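Local coordinates for protein viral interleukin-10 homolog (Human herpesvirus 5, PDB 1LQS) that mimics human interleukin-10, binding the human IL-10 receptor in competition with the host cytokine and triggering immunosuppressive signalling that the virus exploits, at residues R71-E75 and I76-A80; T90-H93 and S94-S97; E100-Y103 and K104-Q108. One frame throughout, in Å; residues are numbered along the deposited sequence.

Contact 1: R71-E75 and I76-A80; sequences RRYLE and IVFPA
Tyr73 carries its CG beside the backbone N (chi1 -83°). Val77 has CG1 on the far side of CB from its N (chi1 -169°), which leaves CG2 beside the N, over the Tyr73 ring. The two side chains lie side by side and point the same way. CB of Val77 is 3.6 Å from CD1 of Tyr73. CG2 of Val77 makes a CH-pi contact with the ring face, 4.2 Å from the centroid. Arg72 lends its aliphatic part: CG lies 3.9 Å from Val77 CG2, and CD touches Ile76 CB. Arg72 O accepts Val77 N at 2.9 Å and also Ile76 N at 2.8 Å, the latter from above the carbonyl plane. Tyr73 O takes Phe78 N at 2.9 Å, in plane and on a lone pair. Pro79 has no N-H to give, and the helix kinks there. Its CG packs 3.5 Å from Leu74 O. The axes of 71-75 and 76-80 differ by 24°. Tyr73 OH bonds to Gly138 O of the second subunit, whose Leu139 packs on Val77. The side-chain contact is mainly apolar, while two i to i+5 bonds widen the helix just before Pro79.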
loop_
_atom_site.group_PDB
_atom_site.type_symbol
_atom_site.label_atom_id
_atom_site.label_comp_id
_atom_site.label_asym_id
_atom_site.label_seq_id
_atom_site.Cartn_x
_atom_site.Cartn_y
_atom_site.Cartn_z
ATOM N N ARG C 71 18.866 -10.888 3.404
ATOM C CA ARG C 71 19.282 -11.967 4.302
ATOM C C ARG C 71 19.890 -13.099 3.488
ATOM O O ARG C 71 20.889 -13.710 3.884
ATOM C CB ARG C 71 18.086 -12.508 5.094
ATOM C CG ARG C 71 17.739 -11.741 6.345
ATOM C CD ARG C 71 16.338 -12.100 6.855
ATOM N NE ARG C 71 16.080 -11.445 8.135
ATOM C CZ ARG C 71 16.629 -11.823 9.288
ATOM N NH1 ARG C 71 17.450 -12.857 9.316
ATOM N NH2 ARG C 71 16.379 -11.157 10.405
ATOM N N ARG C 72 19.263 -13.374 2.351
ATOM C CA ARG C 72 19.692 -14.436 1.454
ATOM C C ARG C 72 21.138 -14.189 0.998
ATOM O O ARG C 72 21.947 -15.110 0.916
ATOM C CB ARG C 72 18.712 -14.490 0.272
ATOM C CG ARG C 72 19.078 -15.399 -0.876
ATOM C CD ARG C 72 19.385 -16.783 -0.412
ATOM N NE ARG C 72 19.103 -17.766 -1.454
ATOM C CZ ARG C 72 18.079 -18.615 -1.413
ATOM N NH1 ARG C 72 17.241 -18.602 -0.381
ATOM N NH2 ARG C 72 17.900 -19.485 -2.402
ATOM N N TYR C 73 21.464 -12.934 0.724
ATOM C CA TYR C 73 22.801 -12.595 0.292
ATOM C C TYR C 73 23.793 -12.612 1.439
ATOM O O TYR C 73 24.872 -13.196 1.336
ATOM C CB TYR C 73 22.813 -11.216 -0.344
ATOM C CG TYR C 73 22.397 -11.201 -1.788
ATOM C CD1 TYR C 73 23.319 -11.433 -2.798
ATOM C CD2 TYR C 73 21.095 -10.882 -2.148
ATOM C CE1 TYR C 73 22.951 -11.332 -4.135
ATOM C CE2 TYR C 73 20.722 -10.781 -3.477
ATOM C CZ TYR C 73 21.651 -10.999 -4.463
ATOM O OH TYR C 73 21.283 -10.831 -5.776
ATOM N N LEU C 74 23.445 -11.959 2.534
ATOM C CA LEU C 74 24.365 -11.929 3.648
ATOM C C LEU C 74 24.630 -13.323 4.200
ATOM O O LEU C 74 25.758 -13.644 4.569
ATOM C CB LEU C 74 23.827 -11.008 4.749
ATOM C CG LEU C 74 23.720 -9.540 4.318
ATOM C CD1 LEU C 74 23.353 -8.660 5.491
ATOM C CD2 LEU C 74 25.041 -9.096 3.766
ATOM N N GLU C 75 23.599 -14.163 4.207
ATOM C CA GLU C 75 23.718 -15.502 4.774
ATOM C C GLU C 75 24.038 -16.684 3.862
ATOM O O GLU C 75 24.652 -17.648 4.305
ATOM C CB GLU C 75 22.451 -15.819 5.568
ATOM C CG GLU C 75 22.185 -14.860 6.712
ATOM C CD GLU C 75 23.292 -14.859 7.753
ATOM O OE1 GLU C 75 23.667 -15.959 8.226
ATOM O OE2 GLU C 75 23.779 -13.760 8.104
ATOM N N ILE C 76 23.632 -16.627 2.600
ATOM C CA ILE C 76 23.890 -17.740 1.696
ATOM C C ILE C 76 24.736 -17.391 0.478
ATOM O O ILE C 76 25.815 -17.959 0.278
ATOM C CB ILE C 76 22.568 -18.370 1.189
ATOM C CG1 ILE C 76 21.705 -18.820 2.371
ATOM C CG2 ILE C 76 22.872 -19.564 0.314
ATOM C CD1 ILE C 76 22.387 -19.817 3.272
ATOM N N VAL C 77 24.242 -16.460 -0.336
ATOM C CA VAL C 77 24.942 -16.061 -1.557
ATOM C C VAL C 77 26.401 -15.643 -1.350
ATOM O O VAL C 77 27.316 -16.260 -1.903
ATOM C CB VAL C 77 24.205 -14.911 -2.274
ATOM C CG1 VAL C 77 24.809 -14.706 -3.651
ATOM C CG2 VAL C 77 22.718 -15.211 -2.380
ATOM N N PHE C 78 26.631 -14.597 -0.564
ATOM C CA PHE C 78 28.003 -14.166 -0.355
ATOM C C PHE C 78 28.894 -15.260 0.207
ATOM O O PHE C 78 29.975 -15.506 -0.332
ATOM C CB PHE C 78 28.071 -12.914 0.528
ATOM C CG PHE C 78 28.057 -11.627 -0.253
ATOM C CD1 PHE C 78 26.958 -10.781 -0.213
ATOM C CD2 PHE C 78 29.144 -11.272 -1.043
ATOM C CE1 PHE C 78 26.938 -9.610 -0.943
ATOM C CE2 PHE C 78 29.131 -10.095 -1.780
ATOM C CZ PHE C 78 28.020 -9.263 -1.726
ATOM N N PRO C 79 28.469 -15.935 1.291
ATOM C CA PRO C 79 29.310 -16.997 1.848
ATOM C C PRO C 79 29.611 -18.056 0.802
ATOM O O PRO C 79 30.750 -18.479 0.657
ATOM C CB PRO C 79 28.471 -17.535 2.995
ATOM C CG PRO C 79 27.733 -16.338 3.453
ATOM C CD PRO C 79 27.296 -15.707 2.149
ATOM N N ALA C 80 28.589 -18.475 0.063
ATOM C CA ALA C 80 28.776 -19.477 -0.976
ATOM C C ALA C 80 29.706 -18.929 -2.050
ATOM O O ALA C 80 30.394 -19.686 -2.728
ATOM C CB ALA C 80 27.444 -19.852 -1.589
#

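Contact 2: T90-H93 and S94-S97; sequences TELH and SMRS
Leu92 and Met95 meet on the buried side of helix 89-106. Their side chains cross at a slant, and CD2 of Leu92 comes 4.2 Å from CE of Met95. Met95 runs extended to its sulfur and then bends (chi3 -70°). The bend folds the methyl back toward the preceding turn, where CE lies 3.7 Å from Glu91 O. Met95 CG is closer to the same oxygen, at 3.5 Å. The two apolar side chains also pack on Phe78 of helix 62-84. Beyond them, Leu139 and Leu142 of the second subunit reach Leu92 and Met95 respectively.

Arg96 stands at the border. Its extended chain packs on Leu74 and Phe78 of helix 62-84, and its NH1 forms a salt bridge with Glu100. The outer side is looser and polar. His93 is exposed, and its NE2 bonds to Asp82. Thr90 and Ser97 are exposed as well, and add little side-chain contact between the two turns.

Four i to i+4 backbone bonds join the two turns. Ser97 N to His93 O is the shortest, at 2.8 Å. Arg96 N to Leu92 O is the straightest, at 170°. The result is a regular amphipathic alpha helix, as expected in the helical bundle of the IL-10 family, with its apolar stripe turned to neighbouring helices and to the intertwined partner chain.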
loop_
_atom_site.group_PDB
_atom_site.type_symbol
_atom_site.label_atom_id
_atom_site.label_comp_id
_atom_site.label_asym_id
_atom_site.label_seq_id
_atom_site.Cartn_x
_atom_site.Cartn_y
_atom_site.Cartn_z
ATOM N N THR C 90 38.397 -11.299 -1.156
ATOM C CA THR C 90 38.547 -9.998 -0.524
ATOM C C THR C 90 37.430 -9.055 -0.942
ATOM O O THR C 90 36.743 -8.485 -0.095
ATOM C CB THR C 90 39.897 -9.408 -0.884
ATOM O OG1 THR C 90 40.909 -10.343 -0.487
ATOM C CG2 THR C 90 40.117 -8.069 -0.186
ATOM N N GLU C 91 37.250 -8.889 -2.247
ATOM C CA GLU C 91 36.187 -8.032 -2.767
ATOM C C GLU C 91 34.827 -8.498 -2.249
ATOM O O GLU C 91 33.992 -7.690 -1.866
ATOM C CB GLU C 91 36.170 -8.054 -4.294
ATOM C CG GLU C 91 37.261 -7.239 -4.941
ATOM C CD GLU C 91 38.613 -7.922 -4.930
ATOM O OE1 GLU C 91 39.587 -7.261 -5.348
ATOM O OE2 GLU C 91 38.712 -9.105 -4.524
ATOM N N LEU C 92 34.615 -9.809 -2.242
ATOM C CA LEU C 92 33.370 -10.385 -1.761
ATOM C C LEU C 92 33.095 -9.999 -0.315
ATOM O O LEU C 92 32.008 -9.531 -0.000
ATOM C CB LEU C 92 33.402 -11.906 -1.913
ATOM C CG LEU C 92 33.217 -12.381 -3.359
ATOM C CD1 LEU C 92 33.466 -13.867 -3.463
ATOM C CD2 LEU C 92 31.814 -12.040 -3.831
ATOM N N HIS C 93 34.083 -10.178 0.553
ATOM C CA HIS C 93 33.941 -9.848 1.968
ATOM C C HIS C 93 33.649 -8.371 2.184
ATOM O O HIS C 93 32.818 -8.007 3.010
ATOM C CB HIS C 93 35.213 -10.235 2.732
ATOM C CG HIS C 93 35.437 -11.714 2.824
ATOM N ND1 HIS C 93 36.534 -12.263 3.453
ATOM C CD2 HIS C 93 34.692 -12.758 2.385
ATOM C CE1 HIS C 93 36.453 -13.580 3.399
ATOM N NE2 HIS C 93 35.345 -13.906 2.757
ATOM N N SER C 94 34.342 -7.522 1.436
ATOM C CA SER C 94 34.156 -6.081 1.536
ATOM C C SER C 94 32.693 -5.715 1.281
ATOM O O SER C 94 32.096 -4.931 2.017
ATOM C CB SER C 94 35.057 -5.385 0.514
ATOM O OG SER C 94 34.727 -4.016 0.375
ATOM N N MET C 95 32.128 -6.296 0.231
ATOM C CA MET C 95 30.755 -6.028 -0.126
ATOM C C MET C 95 29.794 -6.568 0.925
ATOM O O MET C 95 28.893 -5.843 1.360
ATOM C CB MET C 95 30.431 -6.612 -1.518
ATOM C CG MET C 95 31.101 -5.855 -2.689
ATOM S SD MET C 95 30.633 -6.329 -4.398
ATOM C CE MET C 95 31.387 -7.966 -4.510
ATOM N N ARG C 96 29.984 -7.822 1.347
ATOM C CA ARG C 96 29.095 -8.418 2.345
ATOM C C ARG C 96 29.089 -7.524 3.573
ATOM O O ARG C 96 28.038 -7.226 4.143
ATOM C CB ARG C 96 29.562 -9.822 2.746
ATOM C CG ARG C 96 28.578 -10.549 3.683
ATOM C CD ARG C 96 29.228 -11.726 4.394
ATOM N NE ARG C 96 28.313 -12.493 5.253
ATOM C CZ ARG C 96 27.690 -12.025 6.339
ATOM N NH1 ARG C 96 27.860 -10.770 6.735
ATOM N NH2 ARG C 96 26.903 -12.827 7.046
ATOM N N SER C 97 30.290 -7.100 3.950
ATOM C CA SER C 97 30.533 -6.233 5.099
ATOM C C SER C 97 29.726 -4.936 5.011
ATOM O O SER C 97 29.029 -4.554 5.954
ATOM C CB SER C 97 32.025 -5.915 5.156
ATOM O OG SER C 97 32.403 -5.303 6.369
#

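Contact 3: E100-Y103 and K104-Q108; sequences ESIY and KDMRQ
The last turns of helix 89-106 are closed by Lys104 N to Glu100 O at 3.0 Å, Met106 N to Ile102 O and Arg107 N to Tyr103 O, before Arg107 leaves helical geometry. Tyr103 and Arg107 form the main side-chain pair, lying side by side and pointing the same way. CG of Arg107 sits over one face of the Tyr103 ring, offset toward the rim and 4.1 Å from the centroid, as a CH-pi contact. CD lies by the hydroxyl end of the ring. The guanidinium does not stack: its plane is 48° from that of the ring. Arg107 bends at chi3 (87°), off the line of the chain. On the buried side Ile102 CG2 lies 3.8 Å from Met106 SD, and Leu149 of the second subunit packs on both. Glu100 CG meets Lys104 CE at 4.1 Å, but Glu100 OE2 stays 5.2 Å from Lys104 NZ. Gln108 NE2 returns to Lys104 O at 3.1 Å, from above the carbonyl plane. The helix end is thus held by the Arg107 N and Gln108 side-chain bonds, while polar ends turn to other partners: Glu100 to Arg96, Tyr103 to Asp67, Ser101 and Asp105 to Arg27 of helix 25-42.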
loop_
_atom_site.group_PDB
_atom_site.type_symbol
_atom_site.label_atom_id
_atom_site.label_comp_id
_atom_site.label_asym_id
_atom_site.label_seq_id
_atom_site.Cartn_x
_atom_site.Cartn_y
_atom_site.Cartn_z
ATOM N N GLU C 100 26.150 -5.559 5.035
ATOM C CA GLU C 100 25.797 -5.860 6.414
ATOM C C GLU C 100 25.554 -4.517 7.123
ATOM O O GLU C 100 24.548 -4.327 7.805
ATOM C CB GLU C 100 26.945 -6.638 7.068
ATOM C CG GLU C 100 26.589 -7.400 8.341
ATOM C CD GLU C 100 25.492 -8.441 8.132
ATOM O OE1 GLU C 100 25.598 -9.254 7.186
ATOM O OE2 GLU C 100 24.526 -8.459 8.922
ATOM N N SER C 101 26.474 -3.575 6.928
ATOM C CA SER C 101 26.368 -2.259 7.536
ATOM C C SER C 101 25.014 -1.637 7.216
ATOM O O SER C 101 24.345 -1.092 8.100
ATOM C CB SER C 101 27.491 -1.357 7.023
ATOM O OG SER C 101 27.454 -0.087 7.645
ATOM N N ILE C 102 24.616 -1.723 5.950
ATOM C CA ILE C 102 23.331 -1.183 5.519
ATOM C C ILE C 102 22.145 -1.886 6.210
ATOM O O ILE C 102 21.228 -1.221 6.694
ATOM C CB ILE C 102 23.165 -1.299 3.982
ATOM C CG1 ILE C 102 24.262 -0.495 3.289
ATOM C CG2 ILE C 102 21.801 -0.779 3.559
ATOM C CD1 ILE C 102 24.121 -0.437 1.796
ATOM N N TYR C 103 22.175 -3.222 6.266
ATOM C CA TYR C 103 21.098 -3.993 6.889
ATOM C C TYR C 103 20.856 -3.647 8.354
ATOM O O TYR C 103 19.713 -3.473 8.769
ATOM C CB TYR C 103 21.373 -5.491 6.786
ATOM C CG TYR C 103 20.168 -6.349 7.132
ATOM C CD1 TYR C 103 18.997 -6.272 6.379
ATOM C CD2 TYR C 103 20.197 -7.231 8.201
ATOM C CE1 TYR C 103 17.891 -7.046 6.680
ATOM C CE2 TYR C 103 19.092 -8.011 8.510
ATOM C CZ TYR C 103 17.940 -7.913 7.743
ATOM O OH TYR C 103 16.841 -8.687 8.035
ATOM N N LYS C 104 21.925 -3.571 9.138
ATOM C CA LYS C 104 21.803 -3.237 10.549
ATOM C C LYS C 104 21.133 -1.882 10.721
ATOM O O LYS C 104 20.375 -1.682 11.670
ATOM C CB LYS C 104 23.179 -3.227 11.223
ATOM C CG LYS C 104 23.820 -4.613 11.309
ATOM C CD LYS C 104 25.148 -4.593 12.056
ATOM C CE LYS C 104 25.756 -5.990 12.118
ATOM N NZ LYS C 104 27.084 -6.022 12.799
ATOM N N ASP C 105 21.408 -0.952 9.804
ATOM C CA ASP C 105 20.806 0.380 9.866
ATOM C C ASP C 105 19.368 0.410 9.370
ATOM O O ASP C 105 18.566 1.208 9.840
ATOM C CB ASP C 105 21.629 1.385 9.063
ATOM C CG ASP C 105 22.745 1.997 9.874
ATOM O OD1 ASP C 105 23.402 2.932 9.353
ATOM O OD2 ASP C 105 22.964 1.540 11.027
ATOM N N MET C 106 19.047 -0.446 8.409
ATOM C CA MET C 106 17.698 -0.500 7.875
ATOM C C MET C 106 16.684 -1.074 8.878
ATOM O O MET C 106 15.522 -0.651 8.896
ATOM C CB MET C 106 17.675 -1.330 6.598
ATOM C CG MET C 106 18.250 -0.651 5.375
ATOM S SD MET C 106 18.139 -1.816 3.997
ATOM C CE MET C 106 16.383 -1.800 3.690
ATOM N N ARG C 107 17.111 -2.031 9.706
ATOM C CA ARG C 107 16.202 -2.618 10.689
ATOM C C ARG C 107 16.158 -1.792 11.963
ATOM O O ARG C 107 15.785 -2.276 13.026
ATOM C CB ARG C 107 16.596 -4.060 11.010
ATOM C CG ARG C 107 16.452 -4.986 9.819
ATOM C CD ARG C 107 16.472 -6.458 10.192
ATOM N NE ARG C 107 15.151 -6.981 10.551
ATOM C CZ ARG C 107 14.626 -6.958 11.776
ATOM N NH1 ARG C 107 15.301 -6.432 12.792
ATOM N NH2 ARG C 107 13.427 -7.482 11.992
ATOM N N GLN C 108 16.528 -0.528 11.830
ATOM C CA GLN C 108 16.551 0.401 12.946
ATOM C C GLN C 108 15.529 1.506 12.627
ATOM O O GLN C 108 15.279 2.401 13.441
ATOM C CB GLN C 108 17.970 0.959 13.076
ATOM C CG GLN C 108 18.380 1.427 14.451
ATOM C CD GLN C 108 19.893 1.372 14.634
ATOM O OE1 GLN C 108 20.475 2.156 15.395
ATOM N NE2 GLN C 108 20.536 0.429 13.942
#

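Overall arrangement
Contact 1 lies on helix 62-84, and contacts 2 and 3 follow one another on helix 89-106. All three touch the second subunit. Their buried parts are Tyr73, Val77 and Phe78, then Leu92 and Met95, then Ile102, Tyr103 and Met106. Glu75, His93 and Lys104 are at the surface. Contact 3 lies nearest the centre of the chain, at about 9 Å between centres, and contact 2 farthest, at about 20 Å. The two helices also meet through Leu74 against Glu100 and Tyr103. Contact 1 is a proline kink with widened turns, contact 2 plain alpha helix, and contact 3 a helix end with more charge around it. Arg96 of contact 2 also pairs weakly with Glu75 of contact 1.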